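Enterobactin synthetase component F-related protein (Vibrio cholerae serotype O1, PDB 4OXI) binds glycyl-adenosine-5'-phosphate and, as an adenylation enzyme, probably activates glycine with ATP in a lipopolysaccharide modification pathway linked to antimicrobial peptide resistance. Local coordinates at residues Glu80-Ala85 and Gln199-Leu204; Lys422-Gly427 and Ser437-His442; Arg488-Ala493 and Lys532-Pro537. One frame throughout, in Å; residues are numbered along the deposited sequence.

Interaction 1 (Glu80-Ala85 and Gln199-Leu204); sequences EMTDMA and QDVELL
Asp83, on the second turn of its helix, reaches out to the incoming loop and takes the backbone N-H of Gln199. The bond runs from Gln199 N to Asp83 OD1 over 2.9 Å with an angle of 148° at the hydrogen, and the donor arrives from above the carboxylate plane, 52° out of it. OD1 has a second donor in NE2 of Gln79, whose amide nitrogen also bonds the carbonyl O of Gln199, which locks this side of the contact. Here the packing is close: the first torsion of Gln199 sets CG beside its own backbone N, and there CG rests 3.8 Å from Asp83 CA and 4.0 Å from Thr82 O. Beside it, methyl meets methyl where Thr82 CG2 lies 4.0 Å from Val201 CG1. With Thr82 chi1 at -62°, OG1 stays beside the backbone N and bonds Tyr78 O, while CG2 faces the loop. The outer side is looser. Asp200 turns from the helix toward solvent, and its OD1 accepts the N-H of Glu202 at 3.0 Å (Asp200 OD1 to Glu202 N), an Asx turn; Glu202 is salt-bridged to Arg64. The loop follows edge strand 190-193 of the parallel sheet, and helix 78-95 is shared between it, helix 51-62 through Ile60, and helix 108-119, where Met81 and Ala85 meet Trp115.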
loop_
_atom_site.group_PDB
_atom_site.type_symbol
_atom_site.label_atom_id
_atom_site.label_comp_id
_atom_site.label_asym_id
_atom_site.label_seq_id
_atom_site.Cartn_x
_atom_site.Cartn_y
_atom_site.Cartn_z
ATOM N N GLU A 80 -3.020 13.855 -22.127
ATOM C CA GLU A 80 -2.955 14.928 -21.148
ATOM C C GLU A 80 -2.124 14.515 -19.934
ATOM O O GLU A 80 -1.370 15.317 -19.403
ATOM C CB GLU A 80 -4.362 15.352 -20.718
ATOM C CG GLU A 80 -5.158 16.059 -21.818
ATOM C CD GLU A 80 -6.664 16.103 -21.522
ATOM O OE1 GLU A 80 -7.148 15.310 -20.678
ATOM O OE2 GLU A 80 -7.366 16.922 -22.148
ATOM N N MET A 81 -2.271 13.270 -19.483
ATOM C CA MET A 81 -1.483 12.789 -18.342
ATOM C C MET A 81 -0.008 12.702 -18.728
ATOM O O MET A 81 0.881 12.989 -17.919
ATOM C CB MET A 81 -1.984 11.418 -17.861
ATOM C CG MET A 81 -3.336 11.460 -17.144
ATOM S SD MET A 81 -3.304 12.509 -15.664
ATOM C CE MET A 81 -2.019 11.697 -14.696
ATOM N N THR A 82 0.250 12.315 -19.975
ATOM C CA THR A 82 1.622 12.208 -20.459
ATOM C C THR A 82 2.304 13.574 -20.520
ATOM O O THR A 82 3.464 13.696 -20.148
ATOM C CB THR A 82 1.675 11.503 -21.808
ATOM O OG1 THR A 82 1.163 10.168 -21.640
ATOM C CG2 THR A 82 3.116 11.441 -22.330
ATOM N N ASP A 83 1.577 14.603 -20.947
ATOM C CA ASP A 83 2.137 15.949 -20.993
ATOM C C ASP A 83 2.538 16.408 -19.592
ATOM O O ASP A 83 3.603 16.987 -19.402
ATOM C CB ASP A 83 1.126 16.962 -21.565
ATOM C CG ASP A 83 0.774 16.706 -23.037
ATOM O OD1 ASP A 83 1.529 15.996 -23.742
ATOM O OD2 ASP A 83 -0.271 17.239 -23.490
ATOM N N MET A 84 1.664 16.185 -18.614
ATOM C CA MET A 84 1.961 16.604 -17.253
ATOM C C MET A 84 3.121 15.785 -16.687
ATOM O O MET A 84 4.045 16.338 -16.112
ATOM C CB MET A 84 0.727 16.471 -16.369
ATOM C CG MET A 84 -0.242 17.616 -16.536
ATOM S SD MET A 84 -1.740 17.359 -15.580
ATOM C CE MET A 84 -2.679 16.276 -16.670
ATOM N N ALA A 85 3.079 14.475 -16.887
ATOM C CA ALA A 85 4.086 13.580 -16.334
ATOM C C ALA A 85 5.486 13.859 -16.898
ATOM O O ALA A 85 6.429 14.056 -16.135
ATOM C CB ALA A 85 3.682 12.137 -16.560
ATOM N N GLN A 199 3.770 16.840 -25.295
ATOM C CA GLN A 199 4.814 15.831 -25.497
ATOM C C GLN A 199 4.413 14.856 -26.596
ATOM O O GLN A 199 3.262 14.437 -26.681
ATOM C CB GLN A 199 5.089 15.048 -24.201
ATOM C CG GLN A 199 5.337 15.907 -22.948
ATOM C CD GLN A 199 6.734 16.533 -22.915
ATOM O OE1 GLN A 199 7.683 15.984 -23.478
ATOM N NE2 GLN A 199 6.864 17.680 -22.241
ATOM N N ASP A 200 5.372 14.491 -27.436
ATOM C CA ASP A 200 5.113 13.599 -28.556
ATOM C C ASP A 200 5.180 12.170 -28.054
ATOM O O ASP A 200 6.255 11.685 -27.697
ATOM C CB ASP A 200 6.158 13.824 -29.660
ATOM C CG ASP A 200 5.783 13.162 -30.989
ATOM O OD1 ASP A 200 4.917 12.255 -31.007
ATOM O OD2 ASP A 200 6.373 13.550 -32.025
ATOM N N VAL A 201 4.032 11.497 -28.027
ATOM C CA VAL A 201 3.982 10.123 -27.543
ATOM C C VAL A 201 4.581 9.117 -28.533
ATOM O O VAL A 201 4.848 7.973 -28.161
ATOM C CB VAL A 201 2.559 9.700 -27.132
ATOM C CG1 VAL A 201 2.017 10.656 -26.083
ATOM C CG2 VAL A 201 1.648 9.642 -28.339
ATOM N N GLU A 202 4.798 9.542 -29.781
ATOM C CA GLU A 202 5.491 8.707 -30.772
ATOM C C GLU A 202 6.939 8.476 -30.333
ATOM O O GLU A 202 7.530 7.429 -30.608
ATOM C CB GLU A 202 5.457 9.359 -32.164
ATOM C CG GLU A 202 4.052 9.568 -32.747
ATOM C CD GLU A 202 3.477 8.309 -33.383
ATOM O OE1 GLU A 202 2.239 8.116 -33.337
ATOM O OE2 GLU A 202 4.264 7.515 -33.944
ATOM N N LEU A 203 7.482 9.462 -29.623
ATOM C CA LEU A 203 8.880 9.474 -29.193
ATOM C C LEU A 203 9.115 8.761 -27.866
ATOM O O LEU A 203 10.264 8.577 -27.461
ATOM C CB LEU A 203 9.370 10.921 -29.069
ATOM C CG LEU A 203 9.997 11.611 -30.286
ATOM C CD1 LEU A 203 9.229 11.310 -31.571
ATOM C CD2 LEU A 203 10.087 13.118 -30.047
ATOM N N LEU A 204 8.031 8.382 -27.192
ATOM C CA LEU A 204 8.094 7.789 -25.854
ATOM C C LEU A 204 9.151 6.692 -25.675
ATOM O O LEU A 204 9.925 6.716 -24.711
ATOM C CB LEU A 204 6.725 7.237 -25.450
ATOM C CG LEU A 204 5.856 8.072 -24.513
ATOM C CD1 LEU A 204 4.914 7.164 -23.768
ATOM C CD2 LEU A 204 6.711 8.835 -23.541
#

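Interaction 2 (Lys422-Gly427 and Ser437-His442); sequences KQLVKG and SAFFQH
Gly427 sets its CA over the ring of Phe439, and this CH-pi contact is the centre of the interface: CA lies 3.6 Å from the Phe439 ring centroid, only 17° off the ring normal. The approach is offset toward the rim, which explains why Gly427 CA is nearest to Phe439 CZ, at 3.5 Å. Lys426 takes part through its backbone, its carbonyl O standing over the same face, 4.1 Å from Phe439 CD1. Two more neighbours come in obliquely: Val425 O lies 3.4 Å from Phe439 CE1, and Leu424 CD1 is 4.0 Å from that same ring carbon. The valine adds one methyl, CG2, 3.9 Å from Phe439 CZ. No hydrogen bond links the two segments, so the join is made by packing of the ring against backbone and apolar side chains.

Phe439 is the junction where helix 432-438 gives way to strand 439-442, and its chi1 of -63° keeps CG beside the backbone N as the ring extends toward the loop. Segment 422-427 lies in what looks like the A6 core motif of adenylation domains, Gly427 being the glycine of its closing Gly-Tyr-Leu. At the backbone angles of Gly427 a CB would be jammed against the carbonyl O of Lys426, a conformation that glycine can take up.

The next shell fixes both partners. Strand 439-442 pairs antiparallel with 445-457, through backbone bonds from Phe440 to Trp447, and Tyr448 of that strand brings its ring against Phe439 at about 50° while also touching Leu424. The loop is held by backbone bonding of Val425 to Glu364 and by Gln423, which bonds Thr366, Cys365 and Ala368. Val425 packs on Ile232 and Val234 of strand 230-235, and its side chain is about 11 Å from the bound glycyl-adenosine-5'-phosphate.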
loop_
_atom_site.group_PDB
_atom_site.type_symbol
_atom_site.label_atom_id
_atom_site.label_comp_id
_atom_site.label_asym_id
_atom_site.label_seq_id
_atom_site.Cartn_x
_atom_site.Cartn_y
_atom_site.Cartn_z
ATOM N N LYS A 422 12.002 -12.446 -7.144
ATOM C CA LYS A 422 12.200 -11.136 -7.756
ATOM C C LYS A 422 11.380 -10.000 -7.135
ATOM O O LYS A 422 11.726 -8.834 -7.317
ATOM C CB LYS A 422 11.942 -11.214 -9.268
ATOM C CG LYS A 422 13.133 -11.741 -10.078
ATOM C CD LYS A 422 12.711 -12.213 -11.470
ATOM C CE LYS A 422 11.906 -13.504 -11.380
ATOM N NZ LYS A 422 11.021 -13.732 -12.565
ATOM N N GLN A 423 10.324 -10.321 -6.388
ATOM C CA GLN A 423 9.519 -9.274 -5.737
ATOM C C GLN A 423 10.016 -8.897 -4.344
ATOM O O GLN A 423 9.552 -7.926 -3.760
ATOM C CB GLN A 423 8.044 -9.689 -5.652
ATOM C CG GLN A 423 7.333 -9.655 -6.989
ATOM C CD GLN A 423 5.961 -10.239 -6.906
ATOM O OE1 GLN A 423 5.547 -10.980 -7.788
ATOM N NE2 GLN A 423 5.232 -9.908 -5.844
ATOM N N LEU A 424 10.953 -9.669 -3.807
ATOM C CA LEU A 424 11.444 -9.410 -2.460
ATOM C C LEU A 424 12.401 -8.224 -2.458
ATOM O O LEU A 424 13.287 -8.150 -3.309
ATOM C CB LEU A 424 12.154 -10.645 -1.906
ATOM C CG LEU A 424 12.599 -10.490 -0.449
ATOM C CD1 LEU A 424 11.391 -10.286 0.420
ATOM C CD2 LEU A 424 13.419 -11.689 0.032
ATOM N N VAL A 425 12.214 -7.286 -1.522
ATOM C CA VAL A 425 13.145 -6.155 -1.365
ATOM C C VAL A 425 14.468 -6.616 -0.721
ATOM O O VAL A 425 14.532 -7.707 -0.153
ATOM C CB VAL A 425 12.535 -5.029 -0.488
ATOM C CG1 VAL A 425 11.229 -4.491 -1.105
ATOM C CG2 VAL A 425 12.273 -5.536 0.908
ATOM N N LYS A 426 15.502 -5.782 -0.783
ATOM C CA LYS A 426 16.825 -6.138 -0.265
ATOM C C LYS A 426 16.844 -6.274 1.245
ATOM O O LYS A 426 17.690 -6.972 1.800
ATOM C CB LYS A 426 17.858 -5.069 -0.635
ATOM C CG LYS A 426 18.056 -4.836 -2.126
ATOM C CD LYS A 426 18.665 -6.049 -2.795
ATOM C CE LYS A 426 18.841 -5.825 -4.298
ATOM N NZ LYS A 426 19.189 -7.105 -4.994
ATOM N N GLY A 427 15.927 -5.584 1.905
ATOM C CA GLY A 427 15.924 -5.474 3.355
ATOM C C GLY A 427 15.269 -4.146 3.670
ATOM O O GLY A 427 14.695 -3.509 2.783
ATOM N N SER A 437 17.242 -9.532 11.294
ATOM C CA SER A 437 16.285 -10.409 11.956
ATOM C C SER A 437 15.194 -10.955 11.016
ATOM O O SER A 437 14.625 -12.014 11.272
ATOM C CB SER A 437 15.663 -9.699 13.159
ATOM O OG SER A 437 15.014 -8.510 12.757
ATOM N N ALA A 438 14.908 -10.253 9.924
ATOM C CA ALA A 438 13.808 -10.668 9.052
ATOM C C ALA A 438 14.286 -11.346 7.768
ATOM O O ALA A 438 13.578 -12.169 7.190
ATOM C CB ALA A 438 12.902 -9.485 8.732
ATOM N N PHE A 439 15.485 -10.994 7.325
ATOM C CA PHE A 439 16.021 -11.504 6.074
ATOM C C PHE A 439 17.218 -12.402 6.379
ATOM O O PHE A 439 17.990 -12.107 7.291
ATOM C CB PHE A 439 16.471 -10.346 5.174
ATOM C CG PHE A 439 15.358 -9.423 4.752
ATOM C CD1 PHE A 439 14.863 -9.468 3.454
ATOM C CD2 PHE A 439 14.810 -8.501 5.646
ATOM C CE1 PHE A 439 13.854 -8.609 3.052
ATOM C CE2 PHE A 439 13.793 -7.656 5.249
ATOM C CZ PHE A 439 13.319 -7.711 3.945
ATOM N N PHE A 440 17.370 -13.490 5.626
ATOM C CA PHE A 440 18.517 -14.377 5.806
ATOM C C PHE A 440 18.821 -15.151 4.530
ATOM O O PHE A 440 17.953 -15.327 3.670
ATOM C CB PHE A 440 18.288 -15.341 6.967
ATOM C CG PHE A 440 17.218 -16.359 6.702
ATOM C CD1 PHE A 440 15.888 -16.055 6.934
ATOM C CD2 PHE A 440 17.540 -17.620 6.215
ATOM C CE1 PHE A 440 14.892 -16.987 6.683
ATOM C CE2 PHE A 440 16.545 -18.567 5.967
ATOM C CZ PHE A 440 15.224 -18.249 6.198
ATOM N N GLN A 441 20.067 -15.593 4.404
ATOM C CA GLN A 441 20.492 -16.363 3.238
ATOM C C GLN A 441 20.301 -17.833 3.504
ATOM O O GLN A 441 20.417 -18.285 4.638
ATOM C CB GLN A 441 21.960 -16.099 2.926
ATOM C CG GLN A 441 22.207 -14.762 2.279
ATOM C CD GLN A 441 21.822 -14.771 0.822
ATOM O OE1 GLN A 441 21.706 -15.839 0.211
ATOM N NE2 GLN A 441 21.624 -13.585 0.247
ATOM N N HIS A 442 20.010 -18.588 2.458
ATOM C CA HIS A 442 19.888 -20.021 2.609
ATOM C C HIS A 442 20.086 -20.683 1.263
ATOM O O HIS A 442 19.265 -20.514 0.358
ATOM C CB HIS A 442 18.522 -20.375 3.171
ATOM C CG HIS A 442 18.306 -21.845 3.345
ATOM N ND1 HIS A 442 18.699 -22.526 4.477
ATOM C CD2 HIS A 442 17.736 -22.765 2.529
ATOM C CE1 HIS A 442 18.376 -23.801 4.353
ATOM N NE2 HIS A 442 17.792 -23.973 3.180
#

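Interaction 3 (Arg488-Ala493 and Lys532-Pro537); sequences RRVTQA and KQQLNP
The C-terminal end of helix 480-491 meets the loop after helix 524-531 through Arg489, Val490 and Gln534, within the small C-terminal domain expected of adenylate-forming enzymes. It is a surface contact: the closest CA pair, Val490 and Gln534, is 9.8 Å apart, so long side chains do the bridging. Arg489 bends at its third torsion (chi3 -49°) and turns its guanidinium edge to the amide of Gln534, whose chain runs out extended beyond CG. OE1 lies near the guanidinium plane, and the guanidinium and amide planes are only 19° apart. The modelled bond from Arg489 NH1 to Gln534 OE1 is nearly straight, but at 2.3 Å it is too short to be taken at face value; the pairing is plausible and its exact length doubtful.

The other end of the same amide passes the valine, with Gln534 NE2 4.1 Å from Val490 CG2, a loose van der Waals touch. Behind these groups the loop gains a firmer hold, since Leu535 packs on Ile483 and Val486 of helix 480-491 and Gln534 also touches Val486. Val490 in turn lies on Trp527 and Gln530, so it touches both helix 524-531 and the loop that follows it.

The helix end is tied off locally. Gln492, the first residue to leave helical geometry, has a positive phi and still gives its N-H to Arg488 O at 2.8 Å from Gln492 N. Its side chain folds back, Gln492 NE2 lying 2.7 Å from Arg489 O, which secures the carbonyl of the residue that reaches across. Next to it Thr491, whose OG1 also bonds Val487 O, forms an ST turn, OG1 accepting the N-H of Ala493 over 3.2 Å from Ala493 N at an angle of 158°.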
loop_
_atom_site.group_PDB
_atom_site.type_symbol
_atom_site.label_atom_id
_atom_site.label_comp_id
_atom_site.label_asym_id
_atom_site.label_seq_id
_atom_site.Cartn_x
_atom_site.Cartn_y
_atom_site.Cartn_z
ATOM N N ARG A 488 2.753 3.947 26.830
ATOM C CA ARG A 488 3.656 3.868 27.985
ATOM C C ARG A 488 4.378 5.186 28.258
ATOM O O ARG A 488 4.439 5.631 29.406
ATOM C CB ARG A 488 4.701 2.759 27.814
ATOM C CG ARG A 488 4.257 1.410 28.333
ATOM C CD ARG A 488 5.363 0.351 28.238
ATOM N NE ARG A 488 4.772 -0.968 28.430
ATOM C CZ ARG A 488 4.524 -1.508 29.621
ATOM N NH1 ARG A 488 4.857 -0.856 30.734
ATOM N NH2 ARG A 488 3.951 -2.708 29.704
ATOM N N ARG A 489 4.940 5.783 27.207
ATOM C CA ARG A 489 5.625 7.073 27.310
ATOM C C ARG A 489 4.700 8.155 27.852
ATOM O O ARG A 489 5.054 8.887 28.774
ATOM C CB ARG A 489 6.114 7.535 25.933
ATOM C CG ARG A 489 7.515 7.097 25.554
ATOM C CD ARG A 489 8.159 8.124 24.610
ATOM N NE ARG A 489 7.282 8.497 23.500
ATOM C CZ ARG A 489 7.243 7.868 22.325
ATOM N NH1 ARG A 489 6.416 8.282 21.374
ATOM N NH2 ARG A 489 8.033 6.828 22.090
ATOM N N VAL A 490 3.517 8.251 27.252
ATOM C CA VAL A 490 2.577 9.322 27.535
ATOM C C VAL A 490 1.929 9.166 28.921
ATOM O O VAL A 490 1.713 10.148 29.624
ATOM C CB VAL A 490 1.506 9.399 26.426
ATOM C CG1 VAL A 490 0.398 10.338 26.812
ATOM C CG2 VAL A 490 2.137 9.828 25.097
ATOM N N THR A 491 1.633 7.937 29.323
ATOM C CA THR A 491 1.002 7.725 30.617
ATOM C C THR A 491 1.975 7.486 31.763
ATOM O O THR A 491 1.608 7.668 32.922
ATOM C CB THR A 491 0.006 6.560 30.578
ATOM O OG1 THR A 491 0.715 5.325 30.413
ATOM C CG2 THR A 491 -0.987 6.761 29.435
ATOM N N GLN A 492 3.199 7.067 31.446
ATOM C CA GLN A 492 4.186 6.690 32.463
ATOM C C GLN A 492 3.698 5.521 33.316
ATOM O O GLN A 492 4.237 5.262 34.394
ATOM C CB GLN A 492 4.573 7.885 33.359
ATOM C CG GLN A 492 5.406 8.967 32.659
ATOM C CD GLN A 492 6.690 8.414 32.069
ATOM O OE1 GLN A 492 7.532 7.864 32.786
ATOM N NE2 GLN A 492 6.843 8.547 30.752
ATOM N N ALA A 493 2.682 4.813 32.822
ATOM C CA ALA A 493 2.150 3.634 33.502
ATOM C C ALA A 493 3.161 2.487 33.576
ATOM O O ALA A 493 4.010 2.331 32.701
ATOM C CB ALA A 493 0.868 3.159 32.816
ATOM N N LYS A 532 -2.138 11.741 19.852
ATOM C CA LYS A 532 -2.504 12.210 18.513
ATOM C C LYS A 532 -1.323 12.853 17.786
ATOM O O LYS A 532 -1.337 12.972 16.565
ATOM C CB LYS A 532 -3.685 13.186 18.584
ATOM C CG LYS A 532 -5.006 12.512 18.929
ATOM C CD LYS A 532 -6.113 13.531 19.231
ATOM C CE LYS A 532 -7.443 12.826 19.519
ATOM N NZ LYS A 532 -8.539 13.761 19.916
ATOM N N GLN A 533 -0.304 13.260 18.541
ATOM C CA GLN A 533 0.909 13.811 17.948
ATOM C C GLN A 533 1.937 12.730 17.604
ATOM O O GLN A 533 2.958 13.024 16.996
ATOM C CB GLN A 533 1.548 14.849 18.886
ATOM C CG GLN A 533 0.582 15.922 19.389
ATOM C CD GLN A 533 -0.278 16.507 18.277
ATOM O OE1 GLN A 533 0.209 16.773 17.169
ATOM N NE2 GLN A 533 -1.569 16.710 18.566
ATOM N N GLN A 534 1.679 11.484 17.989
ATOM C CA GLN A 534 2.697 10.442 17.831
ATOM C C GLN A 534 2.200 9.200 17.107
ATOM O O GLN A 534 2.985 8.312 16.784
ATOM C CB GLN A 534 3.296 10.075 19.198
ATOM C CG GLN A 534 4.055 11.240 19.829
ATOM C CD GLN A 534 4.322 11.047 21.311
ATOM O OE1 GLN A 534 4.919 10.051 21.716
ATOM N NE2 GLN A 534 3.877 12.007 22.134
ATOM N N LEU A 535 0.892 9.145 16.874
ATOM C CA LEU A 535 0.269 8.035 16.173
ATOM C C LEU A 535 -0.721 8.588 15.157
ATOM O O LEU A 535 -1.343 9.632 15.379
ATOM C CB LEU A 535 -0.507 7.129 17.145
ATOM C CG LEU A 535 0.237 6.258 18.157
ATOM C CD1 LEU A 535 -0.755 5.555 19.061
ATOM C CD2 LEU A 535 1.113 5.249 17.439
ATOM N N ASN A 536 -0.877 7.878 14.050
ATOM C CA ASN A 536 -1.998 8.113 13.155
ATOM C C ASN A 536 -3.308 7.900 13.921
ATOM O O ASN A 536 -3.417 6.943 14.686
ATOM C CB ASN A 536 -1.898 7.140 11.982
ATOM C CG ASN A 536 -2.933 7.404 10.906
ATOM O OD1 ASN A 536 -4.112 7.047 11.050
ATOM N ND2 ASN A 536 -2.496 8.026 9.814
ATOM N N PRO A 537 -4.304 8.786 13.714
ATOM C CA PRO A 537 -5.615 8.751 14.393
ATOM C C PRO A 537 -6.257 7.362 14.420
ATOM O O PRO A 537 -6.944 7.007 15.380
ATOM C CB PRO A 537 -6.475 9.685 13.536
ATOM C CG PRO A 537 -5.498 10.676 12.984
ATOM C CD PRO A 537 -4.193 9.932 12.790
#

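Overall arrangement
From the N terminus, interaction 1 comes first: it closes a loop of 113 residues, tying helix 78-95 to the segment beyond the parallel five-stranded sheet. Interaction 2 is more local, with nine residues between its segments, and packs the loop leaving strand 416-419 on strand 439-442 of the same antiparallel sheet. Interaction 3, spanning 38 residues, links a helix end to a loop near the C terminus. Each closes before the next opens, so none nests within or crosses another. They are also separate in space: the centres of interactions 1 and 3 are 47 Å apart, on opposite sides of the chain's centre, while interaction 2 is 37 Å from the first and 32 Å from the third.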